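Local coordinates for possible protein of nuclear scaffold (Encephalitozoon cuniculi, PDB 3KAE) that probably serves, through its homodimeric tetratricopeptide-repeat N-terminal domain, as a scaffold subunit (Cdc27/APC3) of the anaphase-promoting complex, at residues Lys4-Ile9 / Pro33-Leu38; Cys10-Ile13 / Glu19-Ile22. All blocks are in the same frame, centred on the assembly; numbering follows the deposited sequence.

Interaction 1. Residues Lys4-Ile9 / Pro33-Leu38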
loop_
_atom_site.group_PDB
_atom_site.type_symbol
_atom_site.label_atom_id
_atom_site.label_comp_id
_atom_site.label_asym_id
_atom_site.label_seq_id
_atom_site.Cartn_x
_atom_site.Cartn_y
_atom_site.Cartn_z
ATOM N N LYS C 4 13.391 -11.023 16.229
ATOM C CA LYS C 4 12.056 -10.627 16.652
ATOM C C LYS C 4 11.572 -9.414 15.867
ATOM O O LYS C 4 10.367 -9.132 15.832
ATOM C CB LYS C 4 12.037 -10.318 18.153
ATOM N N LEU C 5 12.516 -8.699 15.249
ATOM C CA LEU C 5 12.183 -7.498 14.487
ATOM C C LEU C 5 11.197 -7.809 13.338
ATOM O O LEU C 5 10.411 -6.952 12.938
ATOM C CB LEU C 5 13.448 -6.814 13.952
ATOM C CG LEU C 5 14.255 -5.948 14.938
ATOM C CD1 LEU C 5 15.557 -5.368 14.337
ATOM C CD2 LEU C 5 13.387 -4.827 15.498
ATOM N N ILE C 6 11.241 -9.034 12.822
ATOM C CA ILE C 6 10.382 -9.421 11.711
ATOM C C ILE C 6 8.910 -9.325 12.093
ATOM O O ILE C 6 8.135 -8.586 11.474
ATOM C CB ILE C 6 10.679 -10.847 11.215
ATOM C CG1 ILE C 6 12.041 -10.896 10.521
ATOM C CG2 ILE C 6 9.606 -11.293 10.239
ATOM C CD1 ILE C 6 12.134 -9.928 9.372
ATOM N N GLY C 7 8.521 -10.066 13.120
ATOM C CA GLY C 7 7.133 -10.052 13.553
ATOM C C GLY C 7 6.615 -8.646 13.783
ATOM O O GLY C 7 5.456 -8.347 13.494
ATOM N N LYS C 8 7.483 -7.781 14.298
ATOM C CA LYS C 8 7.114 -6.399 14.563
ATOM C C LYS C 8 6.950 -5.598 13.280
ATOM O O LYS C 8 6.159 -4.660 13.233
ATOM C CB LYS C 8 8.165 -5.723 15.456
ATOM N N ILE C 9 7.739 -5.932 12.261
ATOM C CA ILE C 9 7.636 -5.241 10.989
ATOM C C ILE C 9 6.314 -5.636 10.314
ATOM O O ILE C 9 5.568 -4.774 9.852
ATOM C CB ILE C 9 8.846 -5.538 10.078
ATOM C CG1 ILE C 9 10.091 -4.851 10.617
ATOM C CG2 ILE C 9 8.578 -5.059 8.632
ATOM C CD1 ILE C 9 11.424 -5.368 10.043
ATOM N N PRO C 33 20.989 -9.365 5.839
ATOM C CA PRO C 33 20.943 -8.687 4.535
ATOM C C PRO C 33 19.949 -9.327 3.569
ATOM O O PRO C 33 19.558 -8.694 2.586
ATOM C CB PRO C 33 22.361 -8.858 3.990
ATOM C CG PRO C 33 23.207 -9.174 5.190
ATOM C CD PRO C 33 22.318 -9.931 6.118
ATOM N N GLU C 34 19.562 -10.572 3.839
ATOM C CA GLU C 34 18.617 -11.296 2.986
ATOM C C GLU C 34 17.242 -10.630 3.056
ATOM O O GLU C 34 16.230 -11.234 2.727
ATOM C CB GLU C 34 18.502 -12.760 3.427
ATOM C CG GLU C 34 19.839 -13.465 3.716
ATOM C CD GLU C 34 20.379 -13.235 5.139
ATOM O OE1 GLU C 34 19.586 -13.023 6.085
ATOM O OE2 GLU C 34 21.616 -13.289 5.310
ATOM N N TYR C 35 17.221 -9.376 3.490
ATOM C CA TYR C 35 15.981 -8.697 3.804
ATOM C C TYR C 35 15.945 -7.290 3.246
ATOM O O TYR C 35 15.089 -6.500 3.647
ATOM C CB TYR C 35 15.789 -8.630 5.327
ATOM C CG TYR C 35 15.384 -9.945 5.960
ATOM C CD1 TYR C 35 14.120 -10.490 5.723
ATOM C CD2 TYR C 35 16.260 -10.643 6.798
ATOM C CE1 TYR C 35 13.736 -11.692 6.292
ATOM C CE2 TYR C 35 15.889 -11.853 7.377
ATOM C CZ TYR C 35 14.621 -12.373 7.118
ATOM O OH TYR C 35 14.223 -13.572 7.676
ATOM N N ARG C 36 16.877 -6.955 2.354
ATOM C CA ARG C 36 16.877 -5.608 1.786
ATOM C C ARG C 36 15.645 -5.437 0.883
ATOM O O ARG C 36 15.198 -4.322 0.601
ATOM C CB ARG C 36 18.145 -5.333 0.984
ATOM C CG ARG C 36 18.304 -3.855 0.625
ATOM C CD ARG C 36 19.481 -3.614 -0.314
ATOM N NE ARG C 36 20.777 -3.860 0.328
ATOM C CZ ARG C 36 21.326 -3.057 1.236
ATOM N NH1 ARG C 36 20.693 -1.953 1.623
ATOM N NH2 ARG C 36 22.507 -3.359 1.765
ATOM N N MET C 37 15.119 -6.562 0.424
ATOM C CA MET C 37 13.909 -6.578 -0.361
ATOM C C MET C 37 12.808 -5.963 0.491
ATOM O O MET C 37 12.094 -5.073 0.035
ATOM C CB MET C 37 13.569 -8.020 -0.742
ATOM C CG MET C 37 12.534 -8.201 -1.859
ATOM S SD MET C 37 12.852 -7.280 -3.385
ATOM C CE MET C 37 11.571 -6.015 -3.266
ATOM N N LEU C 38 12.712 -6.422 1.739
ATOM C CA LEU C 38 11.663 -5.998 2.680
ATOM C C LEU C 38 11.639 -4.485 2.874
ATOM O O LEU C 38 10.577 -3.848 2.901
ATOM C CB LEU C 38 11.864 -6.687 4.034
ATOM C CG LEU C 38 10.921 -6.317 5.186
ATOM C CD1 LEU C 38 9.455 -6.413 4.764
ATOM C CD2 LEU C 38 11.166 -7.214 6.383
#

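Interaction 2. Residues Cys10-Ile13 / Glu19-Ile22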
loop_
_atom_site.group_PDB
_atom_site.type_symbol
_atom_site.label_atom_id
_atom_site.label_comp_id
_atom_site.label_asym_id
_atom_site.label_seq_id
_atom_site.Cartn_x
_atom_site.Cartn_y
_atom_site.Cartn_z
ATOM N N CYS C 10 6.026 -6.937 10.293
ATOM C CA CYS C 10 4.784 -7.440 9.722
ATOM C C CYS C 10 3.613 -6.766 10.401
ATOM O O CYS C 10 2.680 -6.288 9.745
ATOM C CB CYS C 10 4.683 -8.946 9.896
ATOM S SG CYS C 10 5.861 -9.836 8.869
ATOM N N LYS C 11 3.680 -6.699 11.724
ATOM C CA LYS C 11 2.616 -6.059 12.471
ATOM C C LYS C 11 2.443 -4.595 12.103
ATOM O O LYS C 11 1.315 -4.100 12.028
ATOM C CB LYS C 11 2.805 -6.229 13.980
ATOM C CG LYS C 11 1.533 -5.923 14.749
ATOM C CD LYS C 11 1.703 -6.133 16.241
ATOM C CE LYS C 11 1.781 -7.607 16.603
ATOM N NZ LYS C 11 1.928 -7.797 18.078
ATOM N N SER C 12 3.552 -3.905 11.850
ATOM C CA SER C 12 3.490 -2.499 11.463
ATOM C C SER C 12 2.910 -2.299 10.062
ATOM O O SER C 12 2.268 -1.274 9.784
ATOM C CB SER C 12 4.889 -1.859 11.527
ATOM O OG SER C 12 5.489 -2.059 12.787
ATOM N N ILE C 13 3.182 -3.254 9.174
ATOM C CA ILE C 13 2.639 -3.187 7.820
ATOM C C ILE C 13 1.121 -3.362 7.892
ATOM O O ILE C 13 0.372 -2.524 7.420
ATOM C CB ILE C 13 3.282 -4.248 6.922
ATOM C CG1 ILE C 13 4.754 -3.877 6.696
ATOM C CG2 ILE C 13 2.516 -4.358 5.602
ATOM C CD1 ILE C 13 5.679 -5.055 6.452
ATOM N N GLU C 19 6.312 4.083 8.693
ATOM C CA GLU C 19 7.505 4.698 9.314
ATOM C C GLU C 19 8.190 3.743 10.299
ATOM O O GLU C 19 9.400 3.528 10.258
ATOM C CB GLU C 19 7.153 6.008 10.011
ATOM C CG GLU C 19 6.609 7.103 9.069
ATOM C CD GLU C 19 7.552 7.415 7.924
ATOM O OE1 GLU C 19 8.711 6.964 7.965
ATOM O OE2 GLU C 19 7.139 8.116 6.976
ATOM N N THR C 20 7.413 3.120 11.161
ATOM C CA THR C 20 7.985 2.130 12.060
ATOM C C THR C 20 8.623 0.982 11.292
ATOM O O THR C 20 9.712 0.536 11.623
ATOM C CB THR C 20 6.926 1.586 13.017
ATOM O OG1 THR C 20 6.427 2.666 13.801
ATOM C CG2 THR C 20 7.494 0.527 13.907
ATOM N N ALA C 21 7.948 0.506 10.257
ATOM C CA ALA C 21 8.438 -0.632 9.486
ATOM C C ALA C 21 9.717 -0.295 8.746
ATOM O O ALA C 21 10.608 -1.124 8.623
ATOM C CB ALA C 21 7.350 -1.102 8.489
ATOM N N ILE C 22 9.772 0.911 8.198
ATOM C CA ILE C 22 10.957 1.394 7.529
ATOM C C ILE C 22 12.121 1.494 8.565
ATOM O O ILE C 22 13.238 1.020 8.329
ATOM C CB ILE C 22 10.658 2.739 6.840
ATOM C CG1 ILE C 22 9.669 2.518 5.671
ATOM C CG2 ILE C 22 11.936 3.380 6.333
ATOM C CD1 ILE C 22 9.075 3.791 5.088
#

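Interaction 1. Residues Lys4-Ile9 / Pro33-Leu38
Ile-6 sets the end of its side chain over one face of the Tyr-35 ring. Ile-6 CD1 stands 4.2 Å from the Tyr-35 ring centroid, 23° off the ring normal, a CH-pi contact displaced toward the rim, where Ile-6 CD1 approaches Tyr-35 CE1 to 3.9 Å. As whole side chains, the two cross at about a right angle. The same methyl also borders Leu-38, with Ile-6 CD1 lying 4.2 Å from Leu-38 CD2. One helical turn further on, Ile-9 meets Leu-38 tip to tip: Ile-9 CG2 comes to 4.0 Å from Leu-38 CD2, and Ile-9 CD1 packs on that same methyl at 4.1 Å. Leu-38 CD2 is thus shared by both isoleucines. Leu-38 reaches this far because its CG extends anti to the backbone N (chi1 176°), which carries both methyls out toward helix 5-14. No hydrogen bond joins the segments, and the contact is wholly apolar.

Tyr-35 occupies the N-cap position of helix 36-45. Its hydroxyl is hydrogen-bonded to the backbone N of Asp-100, which helps to position the far end of the ring. Ile-103, on the short helix 101-104, touches Ile-6, Tyr-35 and Leu-38 alike and adds a further apolar surface to the cluster. From helix 18-31, Leu-28 packs on Ile-6 and Leu-24 on Ile-9, so the helix between the two segments in sequence also contributes to this apolar cluster. Packing of a first helix against both the second and the third, with the side chains of all three converging, is characteristic of the stacked helical hairpins of a tetratricopeptide-repeat domain, here at its N-terminal end.

Interaction 2. Residues Cys10-Ile13 / Glu19-Ile22
Ser-12 and Ala-21 meet through their small side chains, with Ser-12 CB 4.0 Å from Ala-21 CB. The CA atoms of Ser-12 and Ala-21 are 5.6 Å apart, a close approach of two helix backbones that the short side chains permit. A second apolar contact comes from the neighbouring isoleucine, where Ile-13 CG1 lies 4.2 Å from Ala-21 CB, and Val-42 of helix 36-45 packs on both residues. Helices 5-14 and 18-31 are joined by a short connection and form a helical hairpin, the building unit of tetratricopeptide-repeat folds.

Polar atoms enter the interface without bonding across it. Ser-12 OG sits 3.5 Å from Thr-20 CG2, a contact of oxygen with methyl; with chi1 at -53° the hydroxyl lies beside its own backbone N and is hydrogen-bonded to Lys-8 O in the preceding turn. Thr-20 divides its two branches: CG2, anti to the backbone N, faces Ser-12, whereas OG1 is hydrogen-bonded to Asp-17 OD2 and to the backbone N of Phe-147 of the second subunit.

Interactions 1 and 2 lie along helix 5-14, their centres 10 Å apart, and use successive parts of it: residues 4-9 face the start of helix 36-45, while residues 10-13 face the start of helix 18-31. They meet directly where Ile-9 CG2 lies 4.1 Å from Ala-21 CB, so that the two contacts adjoin. The hairpin turn of interaction 2 falls within the longer chain excursion that interaction 1 closes. On the same side of the chain, their centres are about 25 and 23 Å from its centre. The second subunit reaches segment 4-9 at Leu-5, beside interaction 1, through its Ile-176, and more residues at interaction 2, consistent with a role in the homodimer.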